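Local coordinates for CrtC domain-containing protein (Fusarium vanettenii 77-13-4, PDB 7A0Q) that probably hydrates the plant antifungal isoflavonoid kievitone, as a hydratase of the lyase class built from two lipocalin-like domains, at residues 51-56 with 111-116; 217-222 with 234-239; 282-287 with 339-344. All coordinates share one frame; numbering follows the deposited sequence.

Contact 1: residues 51-56 with 111-116; sequences QPNSVG and PNITTL. With NAG (2-acetamido-2-deoxy-beta-D-glucopyranose), chain D.
Asn53 grips the 111-116 loop with both its backbone and its side chain. Its amide N gives a nearly straight hydrogen bond to Thr115 O (2.9 Å, 167° at the hydrogen), approaching from above the carbonyl plane. The side-chain ND2 donates to Pro111 O at 3.0 Å, and that oxygen lies almost in the plane of the Asn53 amide. With CG anti to its carbonyl carbon (chi1 -72°), the amide is carried across the loop, where its other end, OD1, accepts from the backbone N of Asp117. Next along the 3-10 turn, Ser54 N reaches Ile113 O at 3.1 Å, a more bent bond lying in the carbonyl plane.

Packing fills in round these bonds. Ile113 runs alongside the Asn53 amide, its CG1 3.6 Å from Asn53 ND2, while the Pro52 ring sets CG 3.3 Å from Thr114 O. The methyl groups of Leu116 close round Gln51 O, which accepts from Trp59 NE1. At the outer end, with CG anti to the backbone N (chi1 177°), the Asn112 amide turns back so that OD1 meets Ser54 CB at 3.2 Å while ND2 carries an N-linked sugar.

Three carbonyls of an irregular loop are thus each met by an N-H of a short 3-10 turn. This is consistent with hydrogen bonding doing much to hold the shape of the loop beside the glycosylated Asn112.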
# COMPACT_ATOMS: atom_id res chain seq x y z
N GLN A 51 -5.62 -14.44 -5.19
CA GLN A 51 -6.30 -13.74 -4.12
C GLN A 51 -6.76 -14.58 -2.92
O GLN A 51 -6.80 -14.04 -1.81
CB GLN A 51 -7.53 -13.03 -4.71
CG GLN A 51 -7.18 -11.88 -5.66
CD GLN A 51 -6.90 -10.60 -4.90
OE1 GLN A 51 -5.91 -10.51 -4.19
NE2 GLN A 51 -7.80 -9.63 -5.01
N PRO A 52 -7.11 -15.86 -3.07
CA PRO A 52 -7.73 -16.58 -1.93
C PRO A 52 -6.82 -16.74 -0.72
O PRO A 52 -5.59 -16.73 -0.80
CB PRO A 52 -8.08 -17.95 -2.53
CG PRO A 52 -8.33 -17.66 -3.96
CD PRO A 52 -7.28 -16.64 -4.32
N ASN A 53 -7.48 -16.96 0.42
CA ASN A 53 -6.80 -17.26 1.68
C ASN A 53 -5.72 -18.32 1.52
O ASN A 53 -4.64 -18.20 2.10
CB ASN A 53 -7.80 -17.79 2.72
CG ASN A 53 -8.73 -16.73 3.25
OD1 ASN A 53 -9.04 -15.76 2.57
ND2 ASN A 53 -9.24 -16.95 4.46
N SER A 54 -6.02 -19.38 0.77
CA SER A 54 -5.10 -20.52 0.68
C SER A 54 -3.73 -20.10 0.17
O SER A 54 -2.75 -20.81 0.42
CB SER A 54 -5.63 -21.60 -0.26
OG SER A 54 -5.85 -21.06 -1.55
N VAL A 55 -3.65 -18.98 -0.56
CA VAL A 55 -2.36 -18.57 -1.12
C VAL A 55 -1.46 -18.00 -0.04
O VAL A 55 -0.23 -18.05 -0.16
CB VAL A 55 -2.61 -17.59 -2.28
CG1 VAL A 55 -1.30 -17.01 -2.84
CG2 VAL A 55 -3.39 -18.28 -3.39
N GLY A 56 -2.05 -17.47 1.04
CA GLY A 56 -1.30 -16.94 2.17
C GLY A 56 -0.81 -15.53 1.91
O GLY A 56 -1.09 -14.92 0.87
N PRO A 111 -8.22 -19.11 7.98
CA PRO A 111 -8.88 -20.28 7.38
C PRO A 111 -8.31 -20.58 6.00
O PRO A 111 -8.13 -19.69 5.17
CB PRO A 111 -10.35 -19.86 7.31
CG PRO A 111 -10.49 -18.86 8.43
CD PRO A 111 -9.19 -18.11 8.47
N ASN A 112 -8.02 -21.86 5.77
CA ASN A 112 -7.46 -22.30 4.49
C ASN A 112 -8.62 -22.62 3.56
O ASN A 112 -9.11 -23.75 3.51
CB ASN A 112 -6.52 -23.48 4.68
CG ASN A 112 -5.98 -24.01 3.36
OD1 ASN A 112 -6.06 -23.33 2.35
ND2 ASN A 112 -5.45 -25.22 3.38
N ILE A 113 -9.08 -21.61 2.81
CA ILE A 113 -10.23 -21.73 1.94
C ILE A 113 -9.87 -21.18 0.56
O ILE A 113 -8.87 -20.49 0.39
CB ILE A 113 -11.46 -20.98 2.51
CG1 ILE A 113 -11.15 -19.49 2.67
CG2 ILE A 113 -11.89 -21.58 3.85
CD1 ILE A 113 -12.34 -18.67 3.19
N THR A 114 -10.70 -21.52 -0.42
CA THR A 114 -10.44 -21.18 -1.82
C THR A 114 -11.02 -19.83 -2.22
O THR A 114 -11.00 -19.50 -3.42
CB THR A 114 -10.99 -22.28 -2.74
OG1 THR A 114 -12.42 -22.31 -2.65
CG2 THR A 114 -10.43 -23.63 -2.37
N THR A 115 -11.55 -19.07 -1.28
CA THR A 115 -12.04 -17.72 -1.50
C THR A 115 -11.21 -16.76 -0.66
O THR A 115 -10.38 -17.17 0.16
CB THR A 115 -13.54 -17.60 -1.18
OG1 THR A 115 -13.79 -18.06 0.15
CG2 THR A 115 -14.38 -18.41 -2.17
N LEU A 116 -11.41 -15.46 -0.89
CA LEU A 116 -10.74 -14.42 -0.11
C LEU A 116 -11.72 -13.93 0.96
O LEU A 116 -12.72 -13.29 0.64
CB LEU A 116 -10.27 -13.27 -1.01
CG LEU A 116 -9.74 -12.04 -0.27
CD1 LEU A 116 -8.70 -12.44 0.78
CD2 LEU A 116 -9.16 -11.05 -1.27
C1 NAG D . -4.94 -25.81 2.16
C2 NAG D . -3.43 -26.09 2.24
C3 NAG D . -2.96 -26.93 1.04
C4 NAG D . -3.85 -28.14 0.81
C5 NAG D . -5.29 -27.67 0.69
C6 NAG D . -6.27 -28.80 0.44
C7 NAG D . -1.97 -24.45 3.35
C8 NAG D . -1.28 -23.13 3.21
N2 NAG D . -2.69 -24.84 2.29
O3 NAG D . -1.63 -27.36 1.29
O4 NAG D . -3.47 -28.82 -0.37
O5 NAG D . -5.67 -27.04 1.91
O6 NAG D . -6.71 -29.40 1.66
O7 NAG D . -1.87 -25.14 4.36

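Contact 2: residues 217-222 with 234-239; sequences SNWTWF and SAWIFS. With NAG (2-acetamido-2-deoxy-beta-D-glucopyranose), chain C.
Trp221 and Trp236 face each other as a non-hydrogen-bonded pair, and the side chain of Trp221 makes a different contact at each step. Its CB sits over the six-membered ring of Trp236, 4.3 Å from the centroid and 11° off the normal, a CH-pi contact. CG stands anti to the backbone N (chi1 178°), which swings the indole over its partner: CD1 comes within 3.4 Å of Trp236 CE2 and only 3.1 Å from Ala235 O, with the two five-membered rings inclined by 41°. NE1 then donates in the ring plane to Ser234 OG at 2.9 Å, and that hydroxyl is also bonded to Asn160. Beyond, Trp60 meets the indole edge-to-face.

Trp236 passes the arrangement on. The edge of its six-membered ring points into the face of Trp219, CZ3 lying 3.4 Å from Trp219 CD1. On the other sheet face, Ile237 CD1 meets Phe222 CD2 at the ring edge, 3.9 Å away.

Paired bonds join Thr220 with Ile237 and Phe222 with Ala235. This is the regular ladder of an antiparallel beta hairpin, the first two strands of a lipocalin-like barrel, here with a tryptophan cluster on one face.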
# COMPACT_ATOMS: atom_id res chain seq x y z
N SER A 217 15.40 -7.33 6.96
CA SER A 217 15.33 -6.81 8.32
C SER A 217 14.42 -5.59 8.41
O SER A 217 13.73 -5.40 9.42
CB SER A 217 16.74 -6.46 8.81
OG SER A 217 17.30 -5.40 8.04
N ASN A 218 14.42 -4.76 7.37
CA ASN A 218 13.59 -3.56 7.35
C ASN A 218 13.60 -3.02 5.93
O ASN A 218 14.50 -3.32 5.14
CB ASN A 218 14.07 -2.49 8.35
CG ASN A 218 15.47 -1.93 8.07
OD1 ASN A 218 16.48 -2.63 8.15
ND2 ASN A 218 15.52 -0.63 7.78
N TRP A 219 12.58 -2.22 5.62
CA TRP A 219 12.49 -1.66 4.28
C TRP A 219 11.73 -0.34 4.32
O TRP A 219 11.06 -0.01 5.30
CB TRP A 219 11.80 -2.62 3.30
CG TRP A 219 10.37 -3.00 3.65
CD1 TRP A 219 9.24 -2.28 3.38
CD2 TRP A 219 9.94 -4.21 4.28
NE1 TRP A 219 8.13 -2.96 3.83
CE2 TRP A 219 8.53 -4.14 4.38
CE3 TRP A 219 10.60 -5.33 4.79
CZ2 TRP A 219 7.78 -5.16 4.96
CZ3 TRP A 219 9.85 -6.34 5.37
CH2 TRP A 219 8.45 -6.25 5.45
N THR A 220 11.84 0.39 3.22
CA THR A 220 10.92 1.47 2.89
C THR A 220 10.28 1.14 1.55
O THR A 220 10.99 0.73 0.61
CB THR A 220 11.62 2.82 2.84
OG1 THR A 220 12.21 3.10 4.12
CG2 THR A 220 10.62 3.94 2.50
N TRP A 221 8.96 1.30 1.47
CA TRP A 221 8.21 1.14 0.23
C TRP A 221 7.47 2.43 -0.08
O TRP A 221 6.82 3.01 0.81
CB TRP A 221 7.22 -0.03 0.34
CG TRP A 221 6.34 -0.26 -0.88
CD1 TRP A 221 6.75 -0.72 -2.10
CD2 TRP A 221 4.92 -0.09 -0.97
NE1 TRP A 221 5.66 -0.83 -2.96
CE2 TRP A 221 4.53 -0.45 -2.28
CE3 TRP A 221 3.93 0.34 -0.06
CZ2 TRP A 221 3.20 -0.40 -2.71
CZ3 TRP A 221 2.60 0.38 -0.49
CH2 TRP A 221 2.26 0.03 -1.81
N PHE A 222 7.55 2.87 -1.33
CA PHE A 222 6.80 4.03 -1.80
C PHE A 222 5.75 3.61 -2.82
O PHE A 222 6.03 2.82 -3.74
CB PHE A 222 7.72 5.06 -2.46
CG PHE A 222 8.63 5.76 -1.50
CD1 PHE A 222 8.19 6.88 -0.81
CD2 PHE A 222 9.93 5.31 -1.31
CE1 PHE A 222 9.03 7.54 0.08
CE2 PHE A 222 10.78 5.98 -0.43
CZ PHE A 222 10.34 7.09 0.26
N SER A 234 5.71 1.83 -7.75
CA SER A 234 5.83 0.96 -6.58
C SER A 234 7.32 0.70 -6.37
O SER A 234 7.94 0.01 -7.18
CB SER A 234 5.06 -0.34 -6.81
OG SER A 234 5.24 -1.28 -5.77
N ALA A 235 7.90 1.30 -5.33
CA ALA A 235 9.35 1.35 -5.18
C ALA A 235 9.78 0.73 -3.87
O ALA A 235 9.24 1.06 -2.81
CB ALA A 235 9.86 2.80 -5.26
N TRP A 236 10.81 -0.12 -3.92
CA TRP A 236 11.30 -0.84 -2.75
C TRP A 236 12.76 -0.50 -2.49
O TRP A 236 13.59 -0.49 -3.41
CB TRP A 236 11.21 -2.36 -2.95
CG TRP A 236 9.83 -2.94 -2.88
CD1 TRP A 236 8.98 -3.16 -3.92
CD2 TRP A 236 9.18 -3.45 -1.71
NE1 TRP A 236 7.81 -3.75 -3.47
CE2 TRP A 236 7.91 -3.93 -2.12
CE3 TRP A 236 9.53 -3.52 -0.36
CZ2 TRP A 236 7.01 -4.50 -1.21
CZ3 TRP A 236 8.64 -4.08 0.53
CH2 TRP A 236 7.39 -4.56 0.10
N ILE A 237 13.10 -0.29 -1.21
CA ILE A 237 14.49 -0.09 -0.78
C ILE A 237 14.73 -0.96 0.45
O ILE A 237 14.00 -0.85 1.44
CB ILE A 237 14.79 1.38 -0.47
CG1 ILE A 237 14.37 2.29 -1.62
CG2 ILE A 237 16.28 1.55 -0.17
CD1 ILE A 237 12.98 2.88 -1.44
N PHE A 238 15.75 -1.82 0.39
CA PHE A 238 16.13 -2.64 1.54
C PHE A 238 17.44 -3.34 1.22
O PHE A 238 17.83 -3.45 0.06
CB PHE A 238 15.06 -3.68 1.93
CG PHE A 238 14.65 -4.59 0.79
CD1 PHE A 238 15.38 -5.74 0.51
CD2 PHE A 238 13.52 -4.31 0.02
CE1 PHE A 238 15.02 -6.59 -0.52
CE2 PHE A 238 13.15 -5.16 -1.02
CZ PHE A 238 13.89 -6.31 -1.29
N SER A 239 18.11 -3.81 2.26
CA SER A 239 19.36 -4.54 2.08
C SER A 239 19.10 -6.03 1.91
O SER A 239 18.20 -6.60 2.54
CB SER A 239 20.28 -4.32 3.28
OG SER A 239 20.59 -2.95 3.43
C1 NAG C . 16.79 0.01 7.61
C2 NAG C . 16.77 1.31 6.81
C3 NAG C . 18.12 2.03 6.95
C4 NAG C . 18.54 2.18 8.40
C5 NAG C . 18.42 0.87 9.17
C6 NAG C . 18.57 1.06 10.66
C7 NAG C . 15.43 1.53 4.77
C8 NAG C . 15.35 1.22 3.31
N2 NAG C . 16.50 1.06 5.41
O3 NAG C . 18.00 3.31 6.34
O4 NAG C . 19.92 2.54 8.43
O5 NAG C . 17.12 0.29 8.97
O6 NAG C . 17.59 1.98 11.15
O7 NAG C . 14.55 2.17 5.35
O HOH W 1 17.71 -6.69 5.34
O HOH W 2 17.28 -3.37 4.99

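Contact 3: residues 282-287 with 339-344; sequences TYPLDW and VEIVYS. With NAG (2-acetamido-2-deoxy-beta-D-glucopyranose), chain C; IMD (imidazole), chain F.
Ile341 lies between Tyr283 and Trp287 and touches both at the ring rim. The two strands run nearly antiparallel (164°), but their axes stay 9.4 Å apart, too far for backbone pairing, and side chains alone bridge them. CG1 of Ile341 is anti to the carbonyl carbon (chi1 -51°) and the chain is extended beyond it, which carries CD1 to the edge of the Trp287 indole, 3.8 Å from CZ2. The other branch, CG2, meets Tyr283 CD1 at 3.8 Å, near the plane of the phenol ring. Tyr283 and Ile341 run antiparallel alongside one another, with the tyrosine hydroxyl passing on to Glu307.

Val339 approaches Trp287 quite differently. The two side chains reach toward each other from their two strands, CG1 of Val339 3.7 Å from Trp287 CH2, while CG2 lies off-centre over one indole face. The indole is therefore met over a face by the valine and at an edge by the isoleucine; Phe222 adds an edge-to-face ring contact. Pro284 CD rests 4.2 Å from Ile341 CD1, and the carbonyl O of Pro284 is buried with no polar partner in the model.

Farther along the strand, Tyr343 OH is hydrogen-bonded to O6 of the sugar on Asn218 (2.7 Å). Glu340 points to the opposite side of its strand from Val339 and Ile341, and its OE2 accepts from N1 of an imidazole at 2.6 Å. The imidazole, which also bonds Asp206, probably came from the crystallisation liquor, although it may mark a pocket.

The chemistry divides the strand: apolar branches pack against aromatic rings inside the barrel, while the alternate residue Glu340 places its carboxylate on the other face of the strand, where OE2 also accepts from Trp219 NE1.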
# COMPACT_ATOMS: atom_id res chain seq x y z
N THR A 282 13.44 5.70 15.20
CA THR A 282 13.11 7.06 14.79
C THR A 282 12.87 7.07 13.29
O THR A 282 13.77 6.75 12.51
CB THR A 282 14.25 8.02 15.13
OG1 THR A 282 14.63 7.85 16.50
CG2 THR A 282 13.83 9.46 14.89
N TYR A 283 11.65 7.45 12.89
CA TYR A 283 11.36 7.47 11.46
C TYR A 283 11.77 8.82 10.85
O TYR A 283 11.48 9.87 11.42
CB TYR A 283 9.88 7.25 11.20
CG TYR A 283 9.31 5.98 11.77
CD1 TYR A 283 9.66 4.74 11.25
CD2 TYR A 283 8.40 6.02 12.82
CE1 TYR A 283 9.13 3.57 11.77
CE2 TYR A 283 7.87 4.85 13.35
CZ TYR A 283 8.23 3.64 12.82
OH TYR A 283 7.69 2.49 13.35
N PRO A 284 12.41 8.81 9.68
CA PRO A 284 12.54 10.05 8.91
C PRO A 284 11.19 10.44 8.32
O PRO A 284 10.30 9.60 8.13
CB PRO A 284 13.54 9.68 7.81
CG PRO A 284 13.28 8.21 7.58
CD PRO A 284 12.89 7.64 8.92
N LEU A 285 11.04 11.74 8.03
CA LEU A 285 9.77 12.26 7.53
C LEU A 285 9.89 12.97 6.18
O LEU A 285 8.91 13.53 5.70
CB LEU A 285 9.13 13.20 8.55
CG LEU A 285 8.59 12.55 9.82
CD1 LEU A 285 7.85 13.58 10.66
CD2 LEU A 285 7.66 11.38 9.50
N ASP A 286 11.07 12.95 5.56
CA ASP A 286 11.25 13.47 4.21
C ASP A 286 12.25 12.57 3.50
O ASP A 286 13.04 11.89 4.14
CB ASP A 286 11.75 14.93 4.21
CG ASP A 286 10.78 15.87 4.90
OD1 ASP A 286 9.87 16.40 4.23
OD2 ASP A 286 10.91 16.06 6.13
N TRP A 287 12.18 12.56 2.17
CA TRP A 287 13.02 11.67 1.37
C TRP A 287 13.35 12.34 0.04
O TRP A 287 12.62 13.22 -0.44
CB TRP A 287 12.33 10.32 1.09
CG TRP A 287 11.92 9.57 2.31
CD1 TRP A 287 12.62 8.57 2.93
CD2 TRP A 287 10.73 9.76 3.08
NE1 TRP A 287 11.93 8.14 4.04
CE2 TRP A 287 10.77 8.85 4.15
CE3 TRP A 287 9.63 10.62 2.95
CZ2 TRP A 287 9.76 8.78 5.11
CZ3 TRP A 287 8.63 10.54 3.90
CH2 TRP A 287 8.70 9.63 4.97
N VAL A 339 4.07 6.23 1.98
CA VAL A 339 5.33 5.62 2.36
C VAL A 339 5.06 4.59 3.44
O VAL A 339 4.30 4.85 4.39
CB VAL A 339 6.38 6.65 2.82
CG1 VAL A 339 5.92 7.39 4.06
CG2 VAL A 339 7.70 5.95 3.05
N GLU A 340 5.63 3.41 3.28
CA GLU A 340 5.62 2.38 4.31
C GLU A 340 7.03 2.19 4.83
O GLU A 340 7.97 2.02 4.04
CB GLU A 340 5.07 1.06 3.76
CG GLU A 340 5.26 -0.10 4.70
CD GLU A 340 4.67 -1.37 4.14
OE1 GLU A 340 3.46 -1.59 4.36
OE2 GLU A 340 5.39 -2.13 3.46
N ILE A 341 7.19 2.23 6.15
CA ILE A 341 8.47 1.95 6.80
C ILE A 341 8.23 0.81 7.77
O ILE A 341 7.44 0.94 8.72
CB ILE A 341 9.04 3.16 7.54
CG1 ILE A 341 9.07 4.39 6.62
CG2 ILE A 341 10.45 2.85 8.02
CD1 ILE A 341 9.55 5.66 7.31
N VAL A 342 8.90 -0.32 7.54
CA VAL A 342 8.68 -1.54 8.30
C VAL A 342 10.02 -2.08 8.77
O VAL A 342 10.98 -2.11 8.00
CB VAL A 342 7.93 -2.61 7.47
CG1 VAL A 342 8.00 -3.98 8.17
CG2 VAL A 342 6.49 -2.19 7.23
N TYR A 343 10.06 -2.49 10.03
CA TYR A 343 11.12 -3.32 10.59
C TYR A 343 10.53 -4.69 10.89
O TYR A 343 9.56 -4.79 11.65
CB TYR A 343 11.70 -2.68 11.86
CG TYR A 343 12.53 -1.47 11.57
CD1 TYR A 343 11.94 -0.25 11.23
CD2 TYR A 343 13.92 -1.53 11.60
CE1 TYR A 343 12.71 0.87 10.93
CE2 TYR A 343 14.69 -0.43 11.30
CZ TYR A 343 14.10 0.77 10.98
OH TYR A 343 14.89 1.85 10.70
N SER A 344 11.08 -5.73 10.27
CA SER A 344 10.68 -7.08 10.66
C SER A 344 11.38 -7.51 11.93
O SER A 344 10.93 -8.47 12.58
CB SER A 344 10.95 -8.08 9.53
OG SER A 344 12.34 -8.25 9.33
C1 NAG C . 16.79 0.01 7.61
C2 NAG C . 16.77 1.31 6.81
C3 NAG C . 18.12 2.03 6.95
C4 NAG C . 18.54 2.18 8.40
C5 NAG C . 18.42 0.87 9.17
C6 NAG C . 18.57 1.06 10.66
C7 NAG C . 15.43 1.53 4.77
C8 NAG C . 15.35 1.22 3.31
N2 NAG C . 16.50 1.06 5.41
O3 NAG C . 18.00 3.31 6.34
O4 NAG C . 19.92 2.54 8.43
O5 NAG C . 17.12 0.29 8.97
O6 NAG C . 17.59 1.98 11.15
O7 NAG C . 14.55 2.17 5.35
N1 IMD F . 3.82 -2.83 1.49
C2 IMD F . 3.94 -3.15 0.18
N3 IMD F . 2.70 -3.21 -0.36
C4 IMD F . 1.81 -2.93 0.60
C5 IMD F . 2.51 -2.68 1.77

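How the contacts relate
From the N terminus, contact 1 comes first: it closes a long loop of strands, bringing the turn before strand 58-66 against the segment before strand 117-120. Contact 2 follows as a local closure, the hairpin of strands 218-225 and 232-240. Contact 3 then spans 51 intervening residues between strands 282-291 and 331-343. The three lie in series, with no nesting or crossing. Contacts 2 and 3 touch where the barrel's first and last strands pair, through probable backbone hydrogen bonds such as Glu340 N to Trp221 O (2.8 Å), and both reach the sugar on Asn218. Contact 1 stands apart near the other glycan, its centre about 26 Å from that of contact 2.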